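Local coordinates for Iron(III) ABC transporter, periplasmic iron-compound-binding protein (Vibrio cholerae, PDB 3TEF) that probably captures iron-loaded catecholate siderophores in the periplasm and hands them to an ABC transporter for iron uptake, at residues 113-122 against 134-145. Sequence-based numbering, arbitrary orientation.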
ATOM      1  N   TYR A 113       5.661   7.106   4.032  1.00 24.63           N
ATOM      2  CA  TYR A 113       4.374   6.702   3.468  1.00 24.75           C
ATOM      3  C   TYR A 113       3.331   7.828   3.405  1.00 21.32           C
ATOM      4  O   TYR A 113       2.752   8.089   2.347  1.00 22.76           O
ATOM      5  CB  TYR A 113       3.789   5.515   4.236  1.00 24.12           C
ATOM      6  CG  TYR A 113       2.427   5.125   3.710  1.00 22.67           C
ATOM      7  CD1 TYR A 113       2.308   4.296   2.591  1.00 21.59           C
ATOM      8  CD2 TYR A 113       1.261   5.598   4.314  1.00 22.36           C
ATOM      9  CE1 TYR A 113       1.070   3.947   2.091  1.00 21.49           C
ATOM     10  CE2 TYR A 113       0.008   5.251   3.822  1.00 21.62           C
ATOM     11  CZ  TYR A 113      -0.073   4.426   2.708  1.00 20.44           C
ATOM     12  OH  TYR A 113      -1.286   4.081   2.188  1.00 18.98           O
ATOM     13  N   TRP A 114       3.073   8.489   4.527  1.00 22.70           N
ATOM     14  CA  TRP A 114       1.966   9.451   4.550  1.00 23.58           C
ATOM     15  C   TRP A 114       2.246  10.738   3.765  1.00 24.76           C
ATOM     16  O   TRP A 114       1.392  11.204   3.004  1.00 24.45           O
ATOM     17  CB  TRP A 114       1.476   9.726   5.986  1.00 24.05           C
ATOM     18  CG  TRP A 114       0.330  10.715   6.088  1.00 26.58           C
ATOM     19  CD1 TRP A 114       0.256  11.794   6.936  1.00 26.06           C
ATOM     20  CD2 TRP A 114      -0.886  10.729   5.322  1.00 25.29           C
ATOM     21  NE1 TRP A 114      -0.919  12.470   6.739  1.00 27.19           N
ATOM     22  CE2 TRP A 114      -1.645  11.837   5.755  1.00 27.75           C
ATOM     23  CE3 TRP A 114      -1.413   9.911   4.309  1.00 23.16           C
ATOM     24  CZ2 TRP A 114      -2.901  12.152   5.225  1.00 25.85           C
ATOM     25  CZ3 TRP A 114      -2.661  10.224   3.773  1.00 24.44           C
ATOM     26  CH2 TRP A 114      -3.390  11.341   4.232  1.00 24.49           C
ATOM     27  N   GLU A 115       3.445  11.296   3.909  1.00 26.48           N
ATOM     28  CA  GLU A 115       3.788  12.482   3.126  1.00 24.79           C
ATOM     29  C   GLU A 115       3.696  12.180   1.633  1.00 23.17           C
ATOM     30  O   GLU A 115       3.145  12.971   0.873  1.00 23.38           O
ATOM     31  CB  GLU A 115       5.178  13.019   3.486  1.00 31.08           C
ATOM     32  CG  GLU A 115       5.349  13.398   4.952  1.00 41.26           C
ATOM     33  CD  GLU A 115       4.666  14.703   5.317  1.00 48.01           C
ATOM     34  OE1 GLU A 115       3.860  15.203   4.500  1.00 49.39           O
ATOM     35  OE2 GLU A 115       4.942  15.231   6.421  1.00 50.32           O
ATOM     36  N   SER A 116       4.207  11.027   1.212  1.00 20.68           N
ATOM     37  CA  SER A 116       4.160  10.694  -0.206  1.00 23.97           C
ATOM     38  C   SER A 116       2.757  10.331  -0.681  1.00 21.64           C
ATOM     39  O   SER A 116       2.364  10.701  -1.783  1.00 18.88           O
ATOM     40  CB  SER A 116       5.185   9.605  -0.582  1.00 24.72           C
ATOM     41  OG  SER A 116       4.896   8.376   0.053  1.00 23.29           O
ATOM     42  N   THR A 117       1.990   9.646   0.162  1.00 20.15           N
ATOM     43  CA  THR A 117       0.622   9.275  -0.185  1.00 21.75           C
ATOM     44  C   THR A 117      -0.266  10.516  -0.382  1.00 22.56           C
ATOM     45  O   THR A 117      -1.061  10.579  -1.314  1.00 20.68           O
ATOM     46  CB  THR A 117       0.038   8.320   0.871  1.00 21.33           C
ATOM     47  OG1 THR A 117       0.744   7.072   0.819  1.00 20.32           O
ATOM     48  CG2 THR A 117      -1.463   8.076   0.627  1.00 19.74           C
ATOM     49  N   GLN A 118      -0.112  11.510   0.487  1.00 22.28           N
ATOM     50  CA  GLN A 118      -0.789  12.797   0.298  1.00 24.42           C
ATOM     51  C   GLN A 118      -0.566  13.378  -1.082  1.00 22.14           C
ATOM     52  O   GLN A 118      -1.497  13.878  -1.714  1.00 23.54           O
ATOM     53  CB  GLN A 118      -0.278  13.826   1.305  1.00 23.72           C
ATOM     54  CG  GLN A 118      -0.768  13.600   2.704  1.00 26.18           C
ATOM     55  CD  GLN A 118      -0.135  14.599   3.656  1.00 30.49           C
ATOM     56  OE1 GLN A 118      -0.253  15.812   3.466  1.00 33.41           O
ATOM     57  NE2 GLN A 118       0.577  14.095   4.655  1.00 30.10           N
ATOM     58  N   GLN A 119       0.685  13.356  -1.540  1.00 19.64           N
ATOM     59  CA  GLN A 119       0.980  13.859  -2.867  1.00 23.70           C
ATOM     60  C   GLN A 119       0.310  13.018  -3.943  1.00 22.12           C
ATOM     61  O   GLN A 119      -0.114  13.560  -4.956  1.00 22.12           O
ATOM     62  CB  GLN A 119       2.491  13.950  -3.121  1.00 24.86           C
ATOM     63  CG  GLN A 119       2.834  14.711  -4.389  1.00 29.13           C
ATOM     64  CD  GLN A 119       2.188  16.086  -4.425  1.00 31.60           C
ATOM     65  OE1 GLN A 119       2.342  16.878  -3.492  1.00 36.88           O
ATOM     66  NE2 GLN A 119       1.440  16.368  -5.485  1.00 25.29           N
ATOM     67  N   GLN A 120       0.209  11.701  -3.732  1.00 21.95           N
ATOM     68  CA  GLN A 120      -0.432  10.860  -4.738  1.00 22.73           C
ATOM     69  C   GLN A 120      -1.909  11.239  -4.850  1.00 20.57           C
ATOM     70  O   GLN A 120      -2.454  11.312  -5.963  1.00 21.64           O
ATOM     71  CB  GLN A 120      -0.309   9.352  -4.426  1.00 18.85           C
ATOM     72  CG  GLN A 120       1.102   8.851  -4.112  1.00 19.69           C
ATOM     73  CD  GLN A 120       2.146   9.335  -5.123  1.00 22.38           C
ATOM     74  OE1 GLN A 120       2.995  10.174  -4.806  1.00 26.53           O
ATOM     75  NE2 GLN A 120       2.091   8.801  -6.326  1.00 16.57           N
ATOM     76  N   TRP A 121      -2.568  11.455  -3.709  1.00 18.28           N
ATOM     77  CA  TRP A 121      -3.968  11.868  -3.760  1.00 21.72           C
ATOM     78  C   TRP A 121      -4.090  13.268  -4.368  1.00 20.70           C
ATOM     79  O   TRP A 121      -4.983  13.527  -5.171  1.00 20.99           O
ATOM     80  CB  TRP A 121      -4.636  11.821  -2.378  1.00 21.89           C
ATOM     81  CG  TRP A 121      -4.628  10.473  -1.696  1.00 22.44           C
ATOM     82  CD1 TRP A 121      -4.165   9.281  -2.202  1.00 20.73           C
ATOM     83  CD2 TRP A 121      -5.097  10.195  -0.375  1.00 23.03           C
ATOM     84  NE1 TRP A 121      -4.325   8.283  -1.266  1.00 19.88           N
ATOM     85  CE2 TRP A 121      -4.890   8.822  -0.130  1.00 21.54           C
ATOM     86  CE3 TRP A 121      -5.672  10.982   0.635  1.00 21.30           C
ATOM     87  CZ2 TRP A 121      -5.238   8.214   1.079  1.00 22.94           C
ATOM     88  CZ3 TRP A 121      -6.017  10.379   1.843  1.00 21.33           C
ATOM     89  CH2 TRP A 121      -5.796   9.014   2.055  1.00 22.16           C
ATOM     90  N   ARG A 122      -3.178  14.166  -4.006  1.00 22.61           N
ATOM     91  CA  ARG A 122      -3.193  15.502  -4.598  1.00 25.55           C
ATOM     92  C   ARG A 122      -2.999  15.449  -6.108  1.00 24.87           C
ATOM     93  O   ARG A 122      -3.618  16.220  -6.844  1.00 23.06           O
ATOM     94  CB  ARG A 122      -2.184  16.436  -3.918  1.00 24.72           C
ATOM     95  CG  ARG A 122      -2.689  16.942  -2.561  1.00 24.20           C
ATOM     96  CD  ARG A 122      -1.717  17.901  -1.859  1.00 24.22           C
ATOM     97  NE  ARG A 122      -2.334  18.361  -0.618  1.00 28.13           N
ATOM     98  CZ  ARG A 122      -1.871  18.102   0.601  1.00 29.90           C
ATOM     99  NH1 ARG A 122      -0.761  17.399   0.757  1.00 29.94           N
ATOM    100  NH2 ARG A 122      -2.526  18.554   1.664  1.00 29.19           N
ATOM    101  N   VAL A 134     -10.248  16.075  -2.274  1.00 26.84           N
ATOM    102  CA  VAL A 134      -8.990  15.483  -1.861  1.00 23.34           C
ATOM    103  C   VAL A 134      -8.491  16.138  -0.579  1.00 26.55           C
ATOM    104  O   VAL A 134      -8.072  15.457   0.353  1.00 23.25           O
ATOM    105  CB  VAL A 134      -7.929  15.582  -2.989  1.00 25.14           C
ATOM    106  CG1 VAL A 134      -6.563  15.147  -2.483  1.00 25.55           C
ATOM    107  CG2 VAL A 134      -8.367  14.742  -4.170  1.00 27.82           C
ATOM    108  N   GLU A 135      -8.551  17.466  -0.520  1.00 26.68           N
ATOM    109  CA  GLU A 135      -8.077  18.160   0.668  1.00 27.19           C
ATOM    110  C   GLU A 135      -8.902  17.815   1.904  1.00 26.98           C
ATOM    111  O   GLU A 135      -8.351  17.665   2.996  1.00 30.02           O
ATOM    112  CB  GLU A 135      -8.035  19.674   0.449  1.00 28.44           C
ATOM    113  CG  GLU A 135      -6.978  20.129  -0.558  1.00 30.78           C
ATOM    114  CD  GLU A 135      -5.556  19.733  -0.167  1.00 30.29           C
ATOM    115  OE1 GLU A 135      -5.246  19.644   1.043  1.00 30.67           O
ATOM    116  OE2 GLU A 135      -4.738  19.525  -1.082  1.00 30.26           O
ATOM    117  N   ALA A 136     -10.218  17.691   1.739  1.00 28.35           N
ATOM    118  CA  ALA A 136     -11.079  17.314   2.852  1.00 30.41           C
ATOM    119  C   ALA A 136     -10.658  15.956   3.398  1.00 27.77           C
ATOM    120  O   ALA A 136     -10.566  15.764   4.617  1.00 26.05           O
ATOM    121  CB  ALA A 136     -12.563  17.292   2.429  1.00 29.08           C
ATOM    122  N   LYS A 137     -10.397  15.017   2.487  1.00 25.57           N
ATOM    123  CA  LYS A 137      -9.989  13.672   2.863  1.00 25.38           C
ATOM    124  C   LYS A 137      -8.640  13.701   3.563  1.00 25.96           C
ATOM    125  O   LYS A 137      -8.445  13.048   4.590  1.00 27.05           O
ATOM    126  CB  LYS A 137      -9.895  12.769   1.635  1.00 25.71           C
ATOM    127  CG  LYS A 137      -9.881  11.322   1.989  1.00 27.89           C
ATOM    128  CD  LYS A 137     -11.261  10.963   2.501  1.00 34.21           C
ATOM    129  CE  LYS A 137     -11.254   9.671   3.236  1.00 38.91           C
ATOM    130  NZ  LYS A 137     -12.606   9.390   3.786  1.00 36.66           N
ATOM    131  N   ILE A 138      -7.705  14.461   2.997  1.00 27.36           N
ATOM    132  CA  ILE A 138      -6.397  14.603   3.615  1.00 25.68           C
ATOM    133  C   ILE A 138      -6.487  15.146   5.044  1.00 28.36           C
ATOM    134  O   ILE A 138      -5.865  14.603   5.957  1.00 29.66           O
ATOM    135  CB  ILE A 138      -5.438  15.447   2.758  1.00 25.68           C
ATOM    136  CG1 ILE A 138      -5.093  14.677   1.478  1.00 27.54           C
ATOM    137  CG2 ILE A 138      -4.203  15.800   3.561  1.00 26.92           C
ATOM    138  CD1 ILE A 138      -4.263  15.466   0.480  1.00 24.91           C
ATOM    139  N   GLU A 139      -7.272  16.204   5.239  1.00 28.58           N
ATOM    140  CA  GLU A 139      -7.406  16.790   6.568  1.00 31.17           C
ATOM    141  C   GLU A 139      -7.902  15.750   7.565  1.00 29.63           C
ATOM    142  O   GLU A 139      -7.410  15.674   8.701  1.00 30.37           O
ATOM    143  CB  GLU A 139      -8.346  17.999   6.539  1.00 31.07           C
ATOM    144  CG  GLU A 139      -8.670  18.552   7.929  1.00 37.86           C
ATOM    145  CD  GLU A 139      -9.203  19.975   7.887  1.00 43.03           C
ATOM    146  OE1 GLU A 139      -9.609  20.431   6.795  1.00 49.03           O
ATOM    147  OE2 GLU A 139      -9.210  20.646   8.945  1.00 41.63           O
ATOM    148  N   GLN A 140      -8.872  14.949   7.131  1.00 26.73           N
ATOM    149  CA  GLN A 140      -9.467  13.915   7.970  1.00 27.66           C
ATOM    150  C   GLN A 140      -8.429  12.874   8.388  1.00 30.18           C
ATOM    151  O   GLN A 140      -8.265  12.571   9.571  1.00 29.96           O
ATOM    152  CB  GLN A 140     -10.628  13.233   7.232  1.00 33.16           C
ATOM    153  CG  GLN A 140     -11.248  12.073   7.995  1.00 33.40           C
ATOM    154  CD  GLN A 140     -12.363  11.373   7.228  1.00 39.93           C
ATOM    155  OE1 GLN A 140     -12.584  11.625   6.039  1.00 39.81           O
ATOM    156  NE2 GLN A 140     -13.071  10.483   7.915  1.00 41.82           N
ATOM    157  N   VAL A 141      -7.722  12.334   7.403  1.00 27.66           N
ATOM    158  CA  VAL A 141      -6.788  11.244   7.647  1.00 28.89           C
ATOM    159  C   VAL A 141      -5.541  11.726   8.395  1.00 25.89           C
ATOM    160  O   VAL A 141      -5.014  11.031   9.267  1.00 26.14           O
ATOM    161  CB  VAL A 141      -6.400  10.557   6.322  1.00 24.81           C
ATOM    162  CG1 VAL A 141      -5.288   9.543   6.557  1.00 27.54           C
ATOM    163  CG2 VAL A 141      -7.629   9.898   5.701  1.00 26.17           C
ATOM    164  N   ASP A 142      -5.089  12.926   8.064  1.00 23.60           N
ATOM    165  CA  ASP A 142      -3.924  13.510   8.717  1.00 26.31           C
ATOM    166  C   ASP A 142      -4.111  13.578  10.232  1.00 28.92           C
ATOM    167  O   ASP A 142      -3.174  13.328  10.995  1.00 29.73           O
ATOM    168  CB  ASP A 142      -3.635  14.894   8.144  1.00 28.44           C
ATOM    169  CG  ASP A 142      -2.290  15.453   8.599  1.00 34.29           C
ATOM    170  OD1 ASP A 142      -1.276  14.715   8.569  1.00 27.67           O
ATOM    171  OD2 ASP A 142      -2.250  16.636   8.991  1.00 35.45           O
ATOM    172  N   ALA A 143      -5.325  13.903  10.672  1.00 29.73           N
ATOM    173  CA  ALA A 143      -5.569  14.034  12.104  1.00 29.81           C
ATOM    174  C   ALA A 143      -5.405  12.695  12.808  1.00 31.86           C
ATOM    175  O   ALA A 143      -4.916  12.632  13.939  1.00 32.31           O
ATOM    176  CB  ALA A 143      -6.955  14.622  12.370  1.00 30.64           C
ATOM    177  N   GLN A 144      -5.814  11.634  12.120  1.00 27.91           N
ATOM    178  CA  GLN A 144      -5.700  10.268  12.619  1.00 33.75           C
ATOM    179  C   GLN A 144      -4.235   9.837  12.753  1.00 31.16           C
ATOM    180  O   GLN A 144      -3.835   9.282  13.781  1.00 31.33           O
ATOM    181  CB  GLN A 144      -6.475   9.307  11.709  1.00 31.93           C
ATOM    182  CG  GLN A 144      -8.000   9.503  11.729  1.00 35.60           C
ATOM    183  CD  GLN A 144      -8.725   8.728  10.633  1.00 41.10           C
ATOM    184  OE1 GLN A 144      -8.264   8.653   9.492  1.00 43.82           O
ATOM    185  NE2 GLN A 144      -9.868   8.137  10.983  1.00 44.64           N
ATOM    186  N   PHE A 145      -3.445  10.089  11.713  1.00 29.16           N
ATOM    187  CA  PHE A 145      -2.007   9.859  11.775  1.00 29.62           C
ATOM    188  C   PHE A 145      -1.386  10.604  12.946  1.00 32.34           C
ATOM    189  O   PHE A 145      -0.600  10.039  13.705  1.00 29.34           O
ATOM    190  CB  PHE A 145      -1.320  10.308  10.486  1.00 30.38           C
ATOM    191  CG  PHE A 145      -1.262   9.238   9.419  1.00 27.12           C
ATOM    192  CD1 PHE A 145      -0.281   8.255   9.455  1.00 25.94           C
ATOM    193  CD2 PHE A 145      -2.181   9.226   8.384  1.00 25.19           C
ATOM    194  CE1 PHE A 145      -0.225   7.267   8.469  1.00 27.36           C
ATOM    195  CE2 PHE A 145      -2.132   8.250   7.400  1.00 26.39           C
ATOM    196  CZ  PHE A 145      -1.156   7.266   7.442  1.00 20.13           C
TER
HETATM  197  O   HOH W   1       1.135  15.549   7.155  1.00 45.05           O
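Trp114 lies flat against Phe145 in an offset stack, its five-membered ring 4.0 Å from the phenyl ring, centroid to centroid, with the planes 13° apart. On that same indole face, Val141 puts CG1 over the six-membered ring, 3.5 Å from Trp114 CH2. With CG anti to the backbone N (chi1 180°) the indole extends across the interface, and its NE1 bonds Asp142 OD1 at 2.9 Å. The bond lies in the indole plane but meets OD1 on its anti side, tilted out of the carboxylate plane. A water joins the same OD1 to Gln118 NE2, which sits over the rim of the opposite indole face. Ile138 fits as a knob among Trp114, Gln118, Trp121 and Arg122, its CD1 over one face of the guanidinium, at its centre, 3.6 Å from Arg122 CZ. Arg122 grips Glu135 in a side-on, nearly coplanar salt bridge: NE to OE2 at 2.7 Å and NH2 to OE1 at 3.0 Å, both on syn lone pairs. A hydrogen bond from Arg122 NH1 to Gln118 OE1 on the same helix probably helps to fix the guanidinium. Trp121 packs CB against Val134 CG1 at 3.8 Å, while its NE1 bonds to Ser265 O. Segments 113-122 and 134-145 run nearly antiparallel (161°, axes 10.1 Å apart at closest approach) in a hairpin of consecutive helices, 113-128 and 131-154, the latter probably the long helix bridging the two lobes in this family; helix 267-279 packs against Trp121 and Tyr113, and helix 180-184 touches Phe145.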